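Local coordinates for uncharacterized protein (Leptospira interrogans serogroup Icterohaemorrhagiae serovar copenhageni, PDB 6OE6) that is of unknown function but is probably a membrane-anchored lipoprotein whose modelled part folds as a sandwich of two beta sheets, at residues A[16-21]-A[40-45]; A[58-63]-A[114-119]; A[67-72]-A[86-91]. All coordinates share one frame; numbering follows the deposited sequence.

How the contacts relate
Contact 1 and contact 3 each join neighbouring strands within a sheet, while contact 2 spans the gap between the two sheets of the sandwich. Contact 2 is the most buried and has no hydrogen bond across it, just rings and a valine; the other two are partly buried edge pairings, run by backbone bonds and helped by waters. Contact 1 reaches contact 2 through F16, which packs on Y58 and V114. Contact 3 also adjoins contact 2, since strands 70-77 and 108-116 are neighbours in one sheet and are joined by backbone bonds, E69 with E117 and Y71 with A115. Contacts 1 and 3 do not touch, their centres being about 20 Å apart.

Contact 1: A[16-21]-A[40-45]; sequences FGWVLL and TITRKN
W18 and T40 pair backbone to backbone where the short strand 40-41 closes one edge of the four-stranded antiparallel sheet, one layer of a two-sheet beta sandwich. T40 N points almost straight at W18 O, 2.8 Å away with an N-H...O angle of 179°. The return bond, W18 N to T40 O, is more bent. One residue along, G17 faces I41 in a non-hydrogen-bonded pair, their CA atoms 4.0 Å apart, and T42 N then reaches F16 O at 3.1 Å. Two CA-H...O contacts, from I41 CA to F16 O and from G17 CA to T40 O, fill in between these bonds.

Two further polar links involve W18. Its carbonyl oxygen also takes a proton from a water, to which T40 OG1 donates, so this oxygen has two partners. Its indole NE1 donates to T42 O at 2.9 Å; the oxygen lies at the ring edge, in plane, and the C=O points nearly head-on at the nitrogen. Chi1 of -44° swings the indole to the side of the W18 backbone N, and chi2 of 80° turns its pyrrole edge toward this carbonyl. T42 OG1 accepts from K44 N in an ST turn, where the chain leaves the strand.

The apolar side is carried by F16 and W18, which also pack on L112 and V124 of the facing sheet. R43, bent at chi3 and bound to D122 and to G14 O, lays one guanidinium face against the F16 ring at a steep tilt, with F16 CD2 4.0 Å from R43 NH2.

Contact 2: A[58-63]-A[114-119]; sequences YRFSRS and VAYEGD
V114 is wedged against Y58 and F60, and Y116 completes the group beside F60, all four side chains pointing into the gap between the sheets. This is the tight part. V114 CG2 sits over one face of the Y58 ring in a CH-pi contact, 4.2 Å from the ring centroid and only 15° off its normal. The other methyl, CG1, is turned anti to the backbone N (chi1 176°) and reaches both rings at once, lying 4.1 Å from Y58 CD2 and also 4.1 Å from F60 CE1. The two rings lock together as well: Y58 CD2 stands 3.9 Å above the plane of F60, over its centre, while F60 CD1 comes in at the edge of Y58, in plane. All of this is apolar, with no hydrogen bond between the segments.

Moving toward the solvent the fit relaxes. F60 and Y116 meet obliquely, with centroids 5.7 Å apart and planes at 56°. Farther out S63 O comes just to 4.4 Å from Y116 OH, whose hydrogen-bond partner is S65 N. The outer end is a type I' turn from Y116 to D119, closed by backbone bonds in both directions between these two residues. E117 and G118 at its tip are exposed.

V114, Y58 and F60 belong to the hydrophobic interior of the beta sandwich, near the end where the Y116-D119 turn closes. Strand 53-59 lies in the four-stranded sheet and strand 108-116 in the five-stranded one. F60 and Y116 both touch T70 of strand 70-77 and I121 of strand 119-129, I98 of strand 97-102 touches Y58 and F60, and Y58 OH bonds to D122.

Contact 3: A[67-72]-A[86-91]; sequences SAETYV and VLRKRP. With FMT (formic acid), chain D.
The Y71 ring has R88 CG over one face, 4.1 Å above its plane and offset toward the rim, and E69 OE1 at its edge, in plane. R88 keeps its chain extended from CG to NE, and the guanidinium ends up only 10° from parallel to the ring, with Y71 OH over one of its faces. E69 OE2 is 4.6 Å from R88 NH2, beyond salt-bridge reach and with no N-H aimed at it, so the opposite charges probably attract only loosely. A water accepts from T70 N and R88 NE and donates to K89 O.

The opposite face of the sheet, away from Y71 and R88, carries T70, V72, L87 and K89. Chi1 of -55° sets K89 CG 4.0 Å from V72 CG1; bends at chi2 and chi3 carry the chain on to NZ, which bonds to E99 O and, at 3.1 Å, to O2 of a formic acid probably left from crystallisation. P91 CG closes on T70 OG1 at 3.4 Å.

Along the backbone, K89 N bonds nearly straight to T70 O at 2.9 Å. V72 and L87 exchange bonds as an antiparallel hydrogen-bonded pair. Consecutive strands 70-77 and 81-89 form a beta hairpin, the latter an outermost strand of the five-stranded sheet.

Contact 1: A[16-21]-A[40-45]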
ATOM      1  N   PHE A  16       6.766   4.523  -3.789  1.00 32.96           N
ATOM      2  CA  PHE A  16       5.341   4.488  -3.450  1.00 31.27           C
ATOM      3  C   PHE A  16       4.871   5.866  -2.990  1.00 34.01           C
ATOM      4  O   PHE A  16       5.594   6.576  -2.282  1.00 37.39           O
ATOM      5  CB  PHE A  16       5.047   3.475  -2.342  1.00 30.82           C
ATOM      6  CG  PHE A  16       5.216   2.041  -2.755  1.00 31.11           C
ATOM      7  CD1 PHE A  16       4.165   1.357  -3.345  1.00 29.15           C
ATOM      8  CD2 PHE A  16       6.412   1.369  -2.519  1.00 37.19           C
ATOM      9  CE1 PHE A  16       4.292   0.017  -3.730  1.00 33.47           C
ATOM     10  CE2 PHE A  16       6.567   0.039  -2.875  1.00 30.75           C
ATOM     11  CZ  PHE A  16       5.500  -0.649  -3.502  1.00 30.26           C
ATOM     12  N   GLY A  17       3.653   6.240  -3.402  1.00 35.73           N
ATOM     13  CA  GLY A  17       3.027   7.453  -2.926  1.00 34.73           C
ATOM     14  C   GLY A  17       1.606   7.148  -2.492  1.00 33.37           C
ATOM     15  O   GLY A  17       1.004   6.180  -2.942  1.00 32.40           O
ATOM     16  N   TRP A  18       1.073   7.998  -1.608  1.00 34.14           N
ATOM     17  CA  TRP A  18      -0.198   7.705  -0.958  1.00 29.93           C
ATOM     18  C   TRP A  18      -1.044   8.956  -0.812  1.00 31.89           C
ATOM     19  O   TRP A  18      -0.525  10.064  -0.654  1.00 35.23           O
ATOM     20  CB  TRP A  18       0.012   7.088   0.439  1.00 27.62           C
ATOM     21  CG  TRP A  18       1.084   6.036   0.436  1.00 29.17           C
ATOM     22  CD1 TRP A  18       2.440   6.240   0.477  1.00 32.36           C
ATOM     23  CD2 TRP A  18       0.892   4.624   0.366  1.00 27.45           C
ATOM     24  NE1 TRP A  18       3.098   5.037   0.443  1.00 28.20           N
ATOM     25  CE2 TRP A  18       2.167   4.027   0.380  1.00 28.11           C
ATOM     26  CE3 TRP A  18      -0.238   3.804   0.299  1.00 25.53           C
ATOM     27  CZ2 TRP A  18       2.345   2.643   0.319  1.00 29.03           C
ATOM     28  CZ3 TRP A  18      -0.058   2.430   0.248  1.00 25.46           C
ATOM     29  CH2 TRP A  18       1.222   1.865   0.257  1.00 26.04           C
ATOM     30  N   VAL A  19      -2.362   8.761  -0.834  1.00 31.64           N
ATOM     31  CA  VAL A  19      -3.303   9.804  -0.424  1.00 33.07           C
ATOM     32  C   VAL A  19      -4.507   9.110   0.191  1.00 36.10           C
ATOM     33  O   VAL A  19      -4.877   8.009  -0.225  1.00 31.03           O
ATOM     34  CB  VAL A  19      -3.700  10.739  -1.595  1.00 39.98           C
ATOM     35  CG1 VAL A  19      -4.394   9.969  -2.719  1.00 39.12           C
ATOM     36  CG2 VAL A  19      -4.598  11.851  -1.100  1.00 48.40           C
ATOM     37  N   LEU A  20      -5.076   9.722   1.228  1.00 34.87           N
ATOM     38  CA  LEU A  20      -6.253   9.187   1.899  1.00 33.95           C
ATOM     39  C   LEU A  20      -7.492   9.913   1.391  1.00 37.84           C
ATOM     40  O   LEU A  20      -7.510  11.149   1.352  1.00 48.57           O
ATOM     41  CB  LEU A  20      -6.130   9.342   3.414  1.00 36.38           C
ATOM     42  CG  LEU A  20      -4.998   8.613   4.118  1.00 35.03           C
ATOM     43  CD1 LEU A  20      -5.022   8.919   5.596  1.00 39.34           C
ATOM     44  CD2 LEU A  20      -5.164   7.107   3.891  1.00 34.75           C
ATOM     45  N   LEU A  21      -8.524   9.150   1.016  1.00 36.99           N
ATOM     46  CA  LEU A  21      -9.731   9.700   0.402  1.00 38.90           C
ATOM     47  C   LEU A  21     -10.958   9.422   1.257  1.00 41.22           C
ATOM     48  O   LEU A  21     -11.159   8.303   1.733  1.00 40.43           O
ATOM     49  CB  LEU A  21      -9.953   9.117  -0.990  1.00 49.35           C
ATOM     50  CG  LEU A  21      -9.225   9.743  -2.174  1.00 57.86           C
ATOM     51  CD1 LEU A  21     -10.066   9.519  -3.431  1.00 57.73           C
ATOM     52  CD2 LEU A  21      -8.965  11.222  -1.945  1.00 61.23           C
ATOM     53  N   THR A  40       1.635  11.624  -1.637  1.00 43.94           N
ATOM     54  CA  THR A  40       2.785  11.861  -0.777  1.00 43.90           C
ATOM     55  C   THR A  40       3.732  10.673  -0.884  1.00 46.51           C
ATOM     56  O   THR A  40       3.335   9.535  -0.610  1.00 39.24           O
ATOM     57  CB  THR A  40       2.335  12.098   0.659  1.00 41.47           C
ATOM     58  OG1 THR A  40       1.525  13.282   0.685  1.00 40.95           O
ATOM     59  CG2 THR A  40       3.542  12.297   1.579  1.00 40.58           C
ATOM     60  N   ILE A  41       4.975  10.945  -1.277  1.00 47.01           N
ATOM     61  CA  ILE A  41       5.949   9.905  -1.596  0.76 50.47           C
ATOM     62  C   ILE A  41       6.691   9.506  -0.324  1.00 53.84           C
ATOM     63  O   ILE A  41       7.471  10.292   0.219  1.00 49.00           O
ATOM     64  CB  ILE A  41       6.938  10.373  -2.671  0.76 51.47           C
ATOM     65  CG1 ILE A  41       6.203  10.810  -3.946  0.76 47.36           C
ATOM     66  CG2 ILE A  41       7.950   9.275  -2.967  0.76 53.26           C
ATOM     67  CD1 ILE A  41       5.299   9.741  -4.542  0.76 42.50           C
ATOM     68  N   THR A  42       6.474   8.276   0.131  1.00 47.37           N
ATOM     69  CA  THR A  42       7.219   7.736   1.265  1.00 46.06           C
ATOM     70  C   THR A  42       6.885   6.261   1.427  1.00 46.88           C
ATOM     71  O   THR A  42       5.821   5.793   1.012  1.00 41.20           O
ATOM     72  CB  THR A  42       6.918   8.481   2.566  1.00 49.80           C
ATOM     73  OG1 THR A  42       7.615   7.841   3.637  1.00 56.55           O
ATOM     74  CG2 THR A  42       5.425   8.467   2.861  1.00 46.01           C
ATOM     75  N   ARG A  43       7.814   5.534   2.049  1.00 43.59           N
ATOM     76  CA  ARG A  43       7.609   4.119   2.327  1.00 42.05           C
ATOM     77  C   ARG A  43       7.917   3.788   3.779  1.00 42.15           C
ATOM     78  O   ARG A  43       8.123   2.617   4.105  1.00 46.28           O
ATOM     79  CB  ARG A  43       8.454   3.251   1.383  1.00 42.18           C
ATOM     80  CG  ARG A  43       9.948   3.529   1.473  1.00 49.85           C
ATOM     81  CD  ARG A  43      10.796   2.505   0.718  1.00 50.81           C
ATOM     82  NE  ARG A  43      10.673   2.624  -0.736  1.00 47.85           N
ATOM     83  CZ  ARG A  43      10.408   1.612  -1.558  1.00 48.89           C
ATOM     84  NH1 ARG A  43      10.238   0.385  -1.080  1.00 52.32           N
ATOM     85  NH2 ARG A  43      10.325   1.826  -2.868  1.00 49.67           N
ATOM     86  N   LYS A  44       7.985   4.793   4.655  1.00 46.09           N
ATOM     87  CA  LYS A  44       8.385   4.593   6.042  1.00 47.12           C
ATOM     88  C   LYS A  44       7.269   5.001   6.996  1.00 42.43           C
ATOM     89  O   LYS A  44       6.594   6.018   6.785  1.00 41.34           O
ATOM     90  CB  LYS A  44       9.673   5.386   6.377  1.00 48.76           C
ATOM     91  N   ASN A  45       7.092   4.198   8.053  1.00 37.53           N
ATOM     92  CA  ASN A  45       6.194   4.515   9.164  1.00 41.47           C
ATOM     93  C   ASN A  45       4.779   4.822   8.673  1.00 42.40           C
ATOM     94  O   ASN A  45       4.145   5.781   9.107  1.00 35.19           O
ATOM     95  CB  ASN A  45       6.737   5.681  10.002  1.00 46.34           C
ATOM     96  CG  ASN A  45       8.142   5.422  10.542  1.00 67.72           C
ATOM     97  OD1 ASN A  45       9.055   6.227  10.339  1.00 71.86           O
ATOM     98  ND2 ASN A  45       8.317   4.302  11.234  1.00 76.86           N
TER
HETATM   99  O   HOH W   1      -1.102  12.785   0.088  1.00 47.73           O

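Contact 2: A[58-63]-A[114-119]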
ATOM      1  N   TYR A  58       2.459   3.716  -7.616  1.00 30.09           N
ATOM      2  CA  TYR A  58       3.820   3.191  -7.665  1.00 29.92           C
ATOM      3  C   TYR A  58       4.509   3.679  -8.927  1.00 35.03           C
ATOM      4  O   TYR A  58       3.997   3.478 -10.030  1.00 37.93           O
ATOM      5  CB  TYR A  58       3.856   1.654  -7.610  1.00 32.19           C
ATOM      6  CG  TYR A  58       5.273   1.124  -7.583  1.00 35.43           C
ATOM      7  CD1 TYR A  58       6.069   1.276  -6.457  1.00 31.89           C
ATOM      8  CD2 TYR A  58       5.832   0.514  -8.695  1.00 37.60           C
ATOM      9  CE1 TYR A  58       7.371   0.813  -6.436  1.00 36.16           C
ATOM     10  CE2 TYR A  58       7.127   0.046  -8.679  1.00 39.52           C
ATOM     11  CZ  TYR A  58       7.892   0.194  -7.549  1.00 38.22           C
ATOM     12  OH  TYR A  58       9.189  -0.260  -7.531  1.00 42.96           O
ATOM     13  N   ARG A  59       5.665   4.313  -8.768  1.00 36.25           N
ATOM     14  CA  ARG A  59       6.450   4.773  -9.911  1.00 40.24           C
ATOM     15  C   ARG A  59       7.631   3.833 -10.101  1.00 44.96           C
ATOM     16  O   ARG A  59       8.476   3.708  -9.208  1.00 47.62           O
ATOM     17  CB  ARG A  59       6.934   6.209  -9.727  1.00 43.82           C
ATOM     18  CG  ARG A  59       7.701   6.720 -10.969  1.00 74.53           C
ATOM     19  CD  ARG A  59       7.865   8.234 -10.994  1.00 81.46           C
ATOM     20  NE  ARG A  59       6.751   8.920 -10.346  1.00 91.52           N
ATOM     21  CZ  ARG A  59       6.885   9.808  -9.366  1.00 94.69           C
ATOM     22  NH1 ARG A  59       8.094  10.143  -8.929  1.00 95.68           N
ATOM     23  NH2 ARG A  59       5.809  10.372  -8.832  1.00 93.62           N
ATOM     24  N   PHE A  60       7.680   3.176 -11.258  1.00 41.82           N
ATOM     25  CA  PHE A  60       8.734   2.218 -11.548  1.00 45.14           C
ATOM     26  C   PHE A  60      10.071   2.922 -11.742  1.00 50.38           C
ATOM     27  O   PHE A  60      10.148   4.014 -12.306  1.00 57.17           O
ATOM     28  CB  PHE A  60       8.406   1.408 -12.802  1.00 45.15           C
ATOM     29  CG  PHE A  60       7.228   0.509 -12.653  1.00 44.03           C
ATOM     30  CD1 PHE A  60       7.402  -0.823 -12.317  1.00 45.62           C
ATOM     31  CD2 PHE A  60       5.943   0.991 -12.844  1.00 42.86           C
ATOM     32  CE1 PHE A  60       6.320  -1.662 -12.172  1.00 41.54           C
ATOM     33  CE2 PHE A  60       4.852   0.159 -12.701  1.00 36.71           C
ATOM     34  CZ  PHE A  60       5.042  -1.170 -12.356  1.00 37.53           C
ATOM     35  N   SER A  61      11.137   2.268 -11.282  1.00 52.60           N
ATOM     36  CA  SER A  61      12.479   2.801 -11.482  1.00 60.43           C
ATOM     37  C   SER A  61      12.961   2.686 -12.924  1.00 64.68           C
ATOM     38  O   SER A  61      13.910   3.383 -13.297  1.00 69.61           O
ATOM     39  CB  SER A  61      13.474   2.092 -10.564  1.00 66.72           C
ATOM     40  OG  SER A  61      13.655   0.748 -10.973  1.00 73.90           O
ATOM     41  N   ARG A  62      12.353   1.823 -13.735  1.00 61.95           N
ATOM     42  CA  ARG A  62      12.693   1.694 -15.146  1.00 69.28           C
ATOM     43  C   ARG A  62      11.450   1.945 -15.991  1.00 68.86           C
ATOM     44  O   ARG A  62      10.325   1.980 -15.488  1.00 65.03           O
ATOM     45  CB  ARG A  62      13.279   0.309 -15.450  1.00 76.58           C
ATOM     46  N   SER A  63      11.651   2.131 -17.293  1.00 64.82           N
ATOM     47  CA  SER A  63      10.496   2.288 -18.167  1.00 64.72           C
ATOM     48  C   SER A  63       9.777   0.948 -18.316  1.00 66.76           C
ATOM     49  O   SER A  63      10.384  -0.122 -18.221  1.00 66.58           O
ATOM     50  CB  SER A  63      10.912   2.841 -19.532  1.00 63.38           C
ATOM     51  OG  SER A  63      11.387   1.818 -20.375  1.00 62.76           O
ATOM     52  N   VAL A 114       4.769  -5.488  -5.523  1.00 28.36           N
ATOM     53  CA  VAL A 114       4.624  -5.145  -6.936  1.00 29.66           C
ATOM     54  C   VAL A 114       5.434  -6.152  -7.747  1.00 33.05           C
ATOM     55  O   VAL A 114       6.616  -6.372  -7.463  1.00 34.11           O
ATOM     56  CB  VAL A 114       5.091  -3.709  -7.234  1.00 29.29           C
ATOM     57  CG1 VAL A 114       5.003  -3.450  -8.769  1.00 32.88           C
ATOM     58  CG2 VAL A 114       4.287  -2.661  -6.444  1.00 28.17           C
ATOM     59  N   ALA A 115       4.794  -6.778  -8.736  1.00 35.43           N
ATOM     60  CA  ALA A 115       5.453  -7.749  -9.597  1.00 37.86           C
ATOM     61  C   ALA A 115       5.448  -7.249 -11.031  1.00 38.42           C
ATOM     62  O   ALA A 115       4.447  -6.706 -11.506  1.00 39.52           O
ATOM     63  CB  ALA A 115       4.773  -9.117  -9.524  1.00 41.08           C
ATOM     64  N   TYR A 116       6.573  -7.441 -11.715  1.00 39.93           N
ATOM     65  CA  TYR A 116       6.723  -7.034 -13.104  1.00 44.62           C
ATOM     66  C   TYR A 116       7.384  -8.182 -13.842  1.00 52.93           C
ATOM     67  O   TYR A 116       8.472  -8.620 -13.453  1.00 52.50           O
ATOM     68  CB  TYR A 116       7.551  -5.750 -13.219  1.00 49.52           C
ATOM     69  CG  TYR A 116       7.585  -5.166 -14.619  1.00 53.71           C
ATOM     70  CD1 TYR A 116       6.458  -4.561 -15.161  1.00 48.78           C
ATOM     71  CD2 TYR A 116       8.735  -5.212 -15.381  1.00 60.55           C
ATOM     72  CE1 TYR A 116       6.476  -4.020 -16.435  1.00 58.54           C
ATOM     73  CE2 TYR A 116       8.765  -4.679 -16.660  1.00 64.00           C
ATOM     74  CZ  TYR A 116       7.630  -4.084 -17.182  1.00 62.39           C
ATOM     75  OH  TYR A 116       7.643  -3.544 -18.457  1.00 65.61           O
ATOM     76  N   GLU A 117       6.703  -8.688 -14.875  1.00 62.71           N
ATOM     77  CA  GLU A 117       7.245  -9.733 -15.745  0.58 69.06           C
ATOM     78  C   GLU A 117       7.737 -10.937 -14.942  1.00 73.95           C
ATOM     79  O   GLU A 117       8.782 -11.522 -15.236  1.00 79.50           O
ATOM     80  CB  GLU A 117       8.357  -9.177 -16.636  0.58 70.28           C
ATOM     81  CG  GLU A 117       7.911  -8.022 -17.527  0.58 70.04           C
ATOM     82  CD  GLU A 117       7.215  -8.481 -18.800  0.58 74.55           C
ATOM     83  OE1 GLU A 117       7.838  -8.395 -19.878  0.58 78.31           O
ATOM     84  OE2 GLU A 117       6.050  -8.928 -18.729  0.58 70.85           O
ATOM     85  N   GLY A 118       6.977 -11.305 -13.907  1.00 69.67           N
ATOM     86  CA  GLY A 118       7.222 -12.508 -13.145  1.00 72.77           C
ATOM     87  C   GLY A 118       7.959 -12.321 -11.832  1.00 71.71           C
ATOM     88  O   GLY A 118       7.846 -13.185 -10.956  1.00 79.47           O
ATOM     89  N   ASP A 119       8.707 -11.235 -11.667  1.00 65.49           N
ATOM     90  CA  ASP A 119       9.530 -11.025 -10.482  1.00 58.86           C
ATOM     91  C   ASP A 119       8.894  -9.995  -9.558  1.00 50.30           C
ATOM     92  O   ASP A 119       8.380  -8.969 -10.017  1.00 49.71           O
ATOM     93  CB  ASP A 119      10.933 -10.550 -10.864  1.00 68.19           C
ATOM     94  CG  ASP A 119      11.569 -11.406 -11.940  1.00 76.03           C
ATOM     95  OD1 ASP A 119      11.391 -12.641 -11.901  1.00 77.62           O
ATOM     96  OD2 ASP A 119      12.238 -10.838 -12.826  1.00 75.15           O
TER

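Contact 3: A[67-72]-A[86-91]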
ATOM      1  N   SER A  67       1.698  -3.356 -22.066  1.00 66.65           N
ATOM      2  CA  SER A  67       1.333  -4.746 -22.302  1.00 67.23           C
ATOM      3  C   SER A  67       2.106  -5.742 -21.437  1.00 64.72           C
ATOM      4  O   SER A  67       1.796  -6.937 -21.479  1.00 58.35           O
ATOM      5  CB  SER A  67       1.532  -5.099 -23.778  1.00 64.92           C
ATOM      6  OG  SER A  67       2.906  -5.123 -24.108  1.00 62.91           O
ATOM      7  N   ALA A  68       3.090  -5.293 -20.660  1.00 60.56           N
ATOM      8  CA  ALA A  68       3.843  -6.212 -19.815  1.00 57.05           C
ATOM      9  C   ALA A  68       2.999  -6.675 -18.633  1.00 51.92           C
ATOM     10  O   ALA A  68       2.159  -5.935 -18.112  1.00 49.59           O
ATOM     11  CB  ALA A  68       5.127  -5.555 -19.307  1.00 56.68           C
ATOM     12  N   GLU A  69       3.236  -7.911 -18.201  1.00 49.41           N
ATOM     13  CA  GLU A  69       2.447  -8.478 -17.109  1.00 47.54           C
ATOM     14  C   GLU A  69       2.858  -7.831 -15.793  1.00 44.57           C
ATOM     15  O   GLU A  69       3.968  -8.055 -15.303  1.00 45.96           O
ATOM     16  CB  GLU A  69       2.628  -9.992 -17.041  1.00 53.16           C
ATOM     17  CG  GLU A  69       2.009 -10.756 -18.193  1.00 63.64           C
ATOM     18  CD  GLU A  69       1.535 -12.132 -17.769  1.00 76.09           C
ATOM     19  OE1 GLU A  69       1.390 -12.360 -16.549  1.00 79.44           O
ATOM     20  OE2 GLU A  69       1.305 -12.985 -18.648  1.00 82.51           O
ATOM     21  N   THR A  70       1.963  -7.032 -15.215  1.00 39.94           N
ATOM     22  CA  THR A  70       2.194  -6.391 -13.929  1.00 40.02           C
ATOM     23  C   THR A  70       1.105  -6.812 -12.952  1.00 36.05           C
ATOM     24  O   THR A  70      -0.072  -6.898 -13.316  1.00 36.55           O
ATOM     25  CB  THR A  70       2.213  -4.863 -14.078  1.00 46.44           C
ATOM     26  OG1 THR A  70       3.120  -4.506 -15.122  1.00 47.68           O
ATOM     27  CG2 THR A  70       2.682  -4.201 -12.812  1.00 46.56           C
ATOM     28  N   TYR A  71       1.501  -7.103 -11.713  1.00 35.94           N
ATOM     29  CA  TYR A  71       0.551  -7.471 -10.676  1.00 32.35           C
ATOM     30  C   TYR A  71       0.919  -6.753  -9.389  1.00 31.93           C
ATOM     31  O   TYR A  71       2.077  -6.398  -9.160  1.00 30.61           O
ATOM     32  CB  TYR A  71       0.533  -8.979 -10.390  1.00 34.54           C
ATOM     33  CG  TYR A  71      -0.050  -9.831 -11.502  1.00 39.27           C
ATOM     34  CD1 TYR A  71      -1.381 -10.234 -11.470  1.00 47.24           C
ATOM     35  CD2 TYR A  71       0.733 -10.236 -12.567  1.00 48.72           C
ATOM     36  CE1 TYR A  71      -1.919 -11.016 -12.475  1.00 53.68           C
ATOM     37  CE2 TYR A  71       0.209 -11.015 -13.578  1.00 54.74           C
ATOM     38  CZ  TYR A  71      -1.120 -11.400 -13.527  1.00 61.32           C
ATOM     39  OH  TYR A  71      -1.654 -12.176 -14.529  1.00 66.39           O
ATOM     40  N   VAL A  72      -0.086  -6.555  -8.537  1.00 25.79           N
ATOM     41  CA  VAL A  72       0.160  -6.295  -7.125  1.00 24.48           C
ATOM     42  C   VAL A  72      -0.467  -7.426  -6.332  1.00 27.18           C
ATOM     43  O   VAL A  72      -1.406  -8.089  -6.787  1.00 30.40           O
ATOM     44  CB  VAL A  72      -0.406  -4.944  -6.657  1.00 27.21           C
ATOM     45  CG1 VAL A  72       0.316  -3.808  -7.395  1.00 28.75           C
ATOM     46  CG2 VAL A  72      -1.929  -4.890  -6.897  1.00 30.13           C
ATOM     47  N   VAL A  86      -4.323 -11.246  -5.550  1.00 31.79           N
ATOM     48  CA  VAL A  86      -3.487 -10.534  -6.504  1.00 32.95           C
ATOM     49  C   VAL A  86      -4.407  -9.798  -7.457  1.00 38.88           C
ATOM     50  O   VAL A  86      -5.572 -10.166  -7.642  1.00 40.21           O
ATOM     51  CB  VAL A  86      -2.550 -11.465  -7.292  1.00 31.76           C
ATOM     52  CG1 VAL A  86      -1.753 -12.319  -6.322  1.00 39.20           C
ATOM     53  CG2 VAL A  86      -3.353 -12.311  -8.260  1.00 40.62           C
ATOM     54  N   LEU A  87      -3.868  -8.748  -8.073  1.00 29.12           N
ATOM     55  CA  LEU A  87      -4.642  -7.978  -9.035  1.00 29.84           C
ATOM     56  C   LEU A  87      -3.728  -7.567 -10.176  1.00 32.98           C
ATOM     57  O   LEU A  87      -2.662  -6.985  -9.940  1.00 31.40           O
ATOM     58  CB  LEU A  87      -5.245  -6.744  -8.364  1.00 33.05           C
ATOM     59  CG  LEU A  87      -6.451  -6.068  -8.995  1.00 52.17           C
ATOM     60  CD1 LEU A  87      -7.672  -6.974  -8.877  1.00 63.76           C
ATOM     61  CD2 LEU A  87      -6.680  -4.749  -8.280  1.00 58.80           C
ATOM     62  N   ARG A  88      -4.145  -7.887 -11.400  1.00 34.65           N
ATOM     63  CA  ARG A  88      -3.419  -7.466 -12.590  1.00 36.33           C
ATOM     64  C   ARG A  88      -3.537  -5.951 -12.754  1.00 37.54           C
ATOM     65  O   ARG A  88      -4.636  -5.393 -12.670  1.00 37.77           O
ATOM     66  CB  ARG A  88      -3.983  -8.191 -13.817  1.00 40.19           C
ATOM     67  CG  ARG A  88      -3.130  -8.041 -15.055  1.00 49.11           C
ATOM     68  CD  ARG A  88      -3.645  -8.928 -16.181  1.00 69.77           C
ATOM     69  NE  ARG A  88      -2.681  -9.043 -17.268  1.00 87.06           N
ATOM     70  CZ  ARG A  88      -2.879  -9.772 -18.361  1.00101.72           C
ATOM     71  NH1 ARG A  88      -4.009 -10.452 -18.511  1.00103.65           N
ATOM     72  NH2 ARG A  88      -1.949  -9.823 -19.306  1.00110.13           N
ATOM     73  N   LYS A  89      -2.417  -5.291 -13.030  1.00 33.23           N
ATOM     74  CA  LYS A  89      -2.391  -3.845 -13.203  1.00 37.86           C
ATOM     75  C   LYS A  89      -1.860  -3.494 -14.582  1.00 42.20           C
ATOM     76  O   LYS A  89      -0.974  -4.170 -15.115  1.00 44.80           O
ATOM     77  CB  LYS A  89      -1.507  -3.157 -12.162  1.00 28.70           C
ATOM     78  CG  LYS A  89      -1.852  -3.480 -10.698  1.00 29.27           C
ATOM     79  CD  LYS A  89      -3.272  -3.050 -10.351  1.00 36.25           C
ATOM     80  CE  LYS A  89      -3.409  -1.571 -10.140  1.00 43.66           C
ATOM     81  NZ  LYS A  89      -4.743  -1.200  -9.548  1.00 40.32           N
ATOM     82  N   ARG A  90      -2.393  -2.418 -15.138  1.00 36.69           N
ATOM     83  CA  ARG A  90      -1.948  -1.959 -16.446  1.00 36.88           C
ATOM     84  C   ARG A  90      -1.146  -0.676 -16.276  1.00 43.87           C
ATOM     85  O   ARG A  90      -1.714   0.356 -15.889  1.00 39.58           O
ATOM     86  CB  ARG A  90      -3.142  -1.738 -17.377  1.00 45.33           C
ATOM     87  CG  ARG A  90      -2.733  -1.517 -18.821  1.00 58.28           C
ATOM     88  CD  ARG A  90      -3.863  -0.952 -19.660  1.00 79.84           C
ATOM     89  NE  ARG A  90      -5.054  -1.797 -19.639  1.00 97.88           N
ATOM     90  CZ  ARG A  90      -5.217  -2.879 -20.395  1.00109.56           C
ATOM     91  NH1 ARG A  90      -4.258  -3.264 -21.226  1.00113.01           N
ATOM     92  NH2 ARG A  90      -6.340  -3.581 -20.315  1.00114.16           N
ATOM     93  N   PRO A  91       0.157  -0.687 -16.534  1.00 36.54           N
ATOM     94  CA  PRO A  91       0.960   0.519 -16.307  1.00 37.52           C
ATOM     95  C   PRO A  91       0.604   1.631 -17.280  1.00 43.36           C
ATOM     96  O   PRO A  91       0.209   1.388 -18.423  1.00 42.77           O
ATOM     97  CB  PRO A  91       2.395   0.036 -16.536  1.00 39.11           C
ATOM     98  CG  PRO A  91       2.345  -1.451 -16.372  1.00 44.81           C
ATOM     99  CD  PRO A  91       0.990  -1.856 -16.864  1.00 40.76           C
TER
HETATM  100  C   FMT D 202      -5.532  -2.198  -6.041  1.00 34.02           C
HETATM  101  O1  FMT D 202      -6.485  -1.506  -6.372  1.00 38.03           O
HETATM  102  O2  FMT D 202      -4.417  -2.051  -6.540  1.00 42.45           O
HETATM  103  O   HOH W   2      -0.749  -6.637 -16.668  1.00 50.75           O